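Local structure of multi-copper Oxidase CueO (Ochrobactrum, 6EVG) at residues 22-30 / 166-174. The protein is a laccase-like multicopper oxidase that oxidises lignin model compounds and lignosulfonate, probably passing the electrons through its copper sites to dioxygen. Residues are numbered along the deposited sequence; the frame is centred on the assembly and turned at random.
Sequences PLPLPPLVE and YGVDDIPLV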
loop_
_atom_site.group_PDB
_atom_site.type_symbol
_atom_site.label_atom_id
_atom_site.label_comp_id
_atom_site.label_asym_id
_atom_site.label_seq_id
_atom_site.Cartn_x
_atom_site.Cartn_y
_atom_site.Cartn_z
ATOM N N PRO A 22 5.968 20.633 11.026
ATOM C CA PRO A 22 6.131 19.341 11.692
ATOM C C PRO A 22 5.422 18.197 10.986
ATOM O O PRO A 22 4.320 18.357 10.515
ATOM C CB PRO A 22 5.537 19.511 13.086
ATOM C CG PRO A 22 5.241 20.926 13.214
ATOM C CD PRO A 22 5.348 21.645 11.910
ATOM N N LEU A 23 6.006 17.016 10.990
ATOM C CA LEU A 23 5.369 15.833 10.396
ATOM C C LEU A 23 4.093 15.506 11.208
ATOM O O LEU A 23 4.171 15.194 12.373
ATOM C CB LEU A 23 6.317 14.682 10.476
ATOM C CG LEU A 23 5.780 13.363 9.890
ATOM C CD1 LEU A 23 5.741 13.386 8.393
ATOM C CD2 LEU A 23 6.551 12.149 10.424
ATOM N N PRO A 24 2.927 15.481 10.550
ATOM C CA PRO A 24 1.704 15.009 11.193
ATOM C C PRO A 24 1.740 13.516 11.433
ATOM O O PRO A 24 2.304 12.789 10.634
ATOM C CB PRO A 24 0.637 15.344 10.150
ATOM C CG PRO A 24 1.164 16.165 9.156
ATOM C CD PRO A 24 2.640 15.972 9.201
ATOM N N LEU A 25 1.124 13.095 12.518
ATOM C CA LEU A 25 1.023 11.687 12.855
ATOM C C LEU A 25 -0.421 11.227 12.751
ATOM O O LEU A 25 -1.315 11.877 13.272
ATOM C CB LEU A 25 1.513 11.488 14.301
ATOM C CG LEU A 25 2.942 11.443 14.631
ATOM C CD1 LEU A 25 3.036 11.522 16.130
ATOM C CD2 LEU A 25 3.439 10.073 14.152
ATOM N N PRO A 26 -0.670 10.142 12.051
ATOM C CA PRO A 26 -2.059 9.593 12.062
ATOM C C PRO A 26 -2.470 9.333 13.509
ATOM O O PRO A 26 -1.685 8.728 14.268
ATOM C CB PRO A 26 -1.928 8.297 11.248
ATOM C CG PRO A 26 -0.759 8.572 10.347
ATOM C CD PRO A 26 0.213 9.326 11.223
ATOM N N PRO A 27 -3.680 9.707 13.918
ATOM C CA PRO A 27 -4.058 9.409 15.279
ATOM C C PRO A 27 -4.150 7.894 15.508
ATOM O O PRO A 27 -4.623 7.159 14.649
ATOM C CB PRO A 27 -5.435 10.069 15.382
ATOM C CG PRO A 27 -5.758 10.638 14.166
ATOM C CD PRO A 27 -4.676 10.495 13.181
ATOM N N LEU A 28 -3.757 7.469 16.695
ATOM C CA LEU A 28 -3.822 6.048 17.054
ATOM C C LEU A 28 -5.234 5.714 17.494
ATOM O O LEU A 28 -5.772 6.379 18.416
ATOM C CB LEU A 28 -2.846 5.790 18.189
ATOM C CG LEU A 28 -2.831 4.422 18.796
ATOM C CD1 LEU A 28 -2.409 3.343 17.805
ATOM C CD2 LEU A 28 -1.925 4.356 20.035
ATOM N N VAL A 29 -5.812 4.677 16.894
ATOM C CA VAL A 29 -7.154 4.223 17.269
ATOM C C VAL A 29 -7.081 2.746 17.589
ATOM O O VAL A 29 -6.566 1.946 16.784
ATOM C CB VAL A 29 -8.172 4.517 16.158
ATOM C CG1 VAL A 29 -9.525 3.894 16.491
ATOM C CG2 VAL A 29 -8.302 6.009 15.934
ATOM N N GLU A 30 -7.614 2.372 18.745
ATOM C CA GLU A 30 -7.734 0.978 19.167
ATOM C C GLU A 30 -9.201 0.667 19.440
ATOM O O GLU A 30 -9.996 1.584 19.669
ATOM C CB GLU A 30 -6.876 0.721 20.420
ATOM C CG GLU A 30 -5.401 0.924 20.116
ATOM C CD GLU A 30 -4.525 0.917 21.342
ATOM O OE1 GLU A 30 -4.680 1.805 22.226
ATOM O OE2 GLU A 30 -3.664 0.015 21.498
ATOM N N TYR A 166 4.967 4.637 19.707
ATOM C CA TYR A 166 4.285 5.284 18.599
ATOM C C TYR A 166 4.451 6.761 18.607
ATOM O O TYR A 166 4.193 7.455 19.598
ATOM C CB TYR A 166 2.773 4.927 18.602
ATOM C CG TYR A 166 2.071 5.489 17.351
ATOM C CD1 TYR A 166 2.409 5.027 16.102
ATOM C CD2 TYR A 166 1.153 6.497 17.436
ATOM C CE1 TYR A 166 1.815 5.513 14.938
ATOM C CE2 TYR A 166 0.533 6.984 16.273
ATOM C CZ TYR A 166 0.868 6.520 15.053
ATOM O OH TYR A 166 0.306 6.975 13.884
ATOM N N GLY A 167 4.886 7.295 17.457
ATOM C CA GLY A 167 5.138 8.681 17.307
ATOM C C GLY A 167 6.424 9.239 17.856
ATOM O O GLY A 167 6.711 10.410 17.688
ATOM N N VAL A 168 7.204 8.372 18.500
ATOM C CA VAL A 168 8.487 8.755 19.103
ATOM C C VAL A 168 9.616 8.063 18.335
ATOM O O VAL A 168 10.438 8.717 17.682
ATOM C CB VAL A 168 8.538 8.450 20.602
ATOM C CG1 VAL A 168 9.866 8.872 21.179
ATOM C CG2 VAL A 168 7.384 9.117 21.362
ATOM N N ASP A 169 9.670 6.747 18.439
ATOM C CA ASP A 169 10.647 5.980 17.699
ATOM C C ASP A 169 10.025 4.926 16.777
ATOM O O ASP A 169 10.712 4.123 16.243
ATOM C CB ASP A 169 11.700 5.336 18.637
ATOM C CG ASP A 169 11.123 4.318 19.556
ATOM O OD1 ASP A 169 9.922 3.983 19.428
ATOM O OD2 ASP A 169 11.896 3.822 20.435
ATOM N N ASP A 170 8.705 5.024 16.561
ATOM C CA ASP A 170 7.953 4.136 15.652
ATOM C C ASP A 170 7.000 5.082 14.913
ATOM O O ASP A 170 6.006 5.516 15.493
ATOM C CB ASP A 170 7.244 3.070 16.456
ATOM C CG ASP A 170 6.436 2.123 15.623
ATOM O OD1 ASP A 170 6.545 2.145 14.361
ATOM O OD2 ASP A 170 5.708 1.268 16.225
ATOM N N ILE A 171 7.354 5.422 13.669
ATOM C CA ILE A 171 6.737 6.501 12.962
ATOM C C ILE A 171 6.282 6.029 11.578
ATOM O O ILE A 171 7.073 5.515 10.814
ATOM C CB ILE A 171 7.744 7.690 12.758
ATOM C CG1 ILE A 171 8.246 8.188 14.135
ATOM C CG2 ILE A 171 7.120 8.809 11.974
ATOM C CD1 ILE A 171 9.412 9.119 14.064
ATOM N N PRO A 172 4.983 6.206 11.259
ATOM C CA PRO A 172 4.500 5.866 9.907
ATOM C C PRO A 172 4.756 7.021 8.951
ATOM O O PRO A 172 4.583 8.187 9.313
ATOM C CB PRO A 172 2.995 5.654 10.120
ATOM C CG PRO A 172 2.668 6.618 11.222
ATOM C CD PRO A 172 3.893 6.685 12.117
ATOM N N LEU A 173 5.144 6.635 7.710
ATOM C CA LEU A 173 5.390 7.602 6.636
ATOM C C LEU A 173 4.589 7.167 5.419
ATOM O O LEU A 173 4.907 6.150 4.784
ATOM C CB LEU A 173 6.868 7.667 6.234
ATOM C CG LEU A 173 7.857 7.998 7.380
ATOM C CD1 LEU A 173 9.302 7.950 6.796
ATOM C CD2 LEU A 173 7.577 9.331 8.044
ATOM N N VAL A 174 3.595 7.962 5.054
ATOM C CA VAL A 174 2.778 7.704 3.870
ATOM C C VAL A 174 3.270 8.659 2.777
ATOM O O VAL A 174 3.078 9.889 2.853
ATOM C CB VAL A 174 1.264 7.926 4.154
ATOM C CG1 VAL A 174 0.481 7.653 2.887
ATOM C CG2 VAL A 174 0.824 7.065 5.325
#
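Tyr-166 reaches from the start of segment 166-174 to the proline-rich segment 22-30, and its hydroxyl meets the backbone of Pro-26. CB leads toward the other segment, and with CG anti to the backbone N (chi1 -174°) the ring is carried out toward segment 22-30. Along one side of the ring, CD2 and CE2 of Tyr-166 lie 4.1 Å from CB of Leu-28, an oblique approach. At the tip, Tyr-166 OH donates a 2.7 Å hydrogen bond to Pro-26 O, which sits at the ring edge, close to its plane. The bond meets the carbonyl at a C=O...O angle of 134°. The same hydroxyl lies against CB, CG and CD of the Pro-26 ring, with CD closest, the two side chains roughly perpendicular. Pro-26 CD also rests 3.7 Å from Pro-172 CG, the two rings lying alongside and running in opposite senses. Gly-167, with positive phi (79°) and no side chain, lets both methyls of Leu-25 lie close to its CA, Leu-25 CD1 at 3.7 Å, while CD2 also touches Pro-172 CD. Farther along, Leu-23 CD2 rests against Ile-171 CG2 (3.7 Å) and Leu-173 CD2 together. Leu-149 of strand 148-153 packs on both Pro-26 and Pro-172, and Asn-206 ND2 bonds to Pro-24 O and Pro-172 O. The contact thus ties the chain leading into strand 28-29, an outermost strand of one cupredoxin-type sheet, to strand 170-178 of another. One directional O-H...O=C bond tethers the phenol end to a proline, which has no N-H to offer; apolar carbons supply the remaining adhesion.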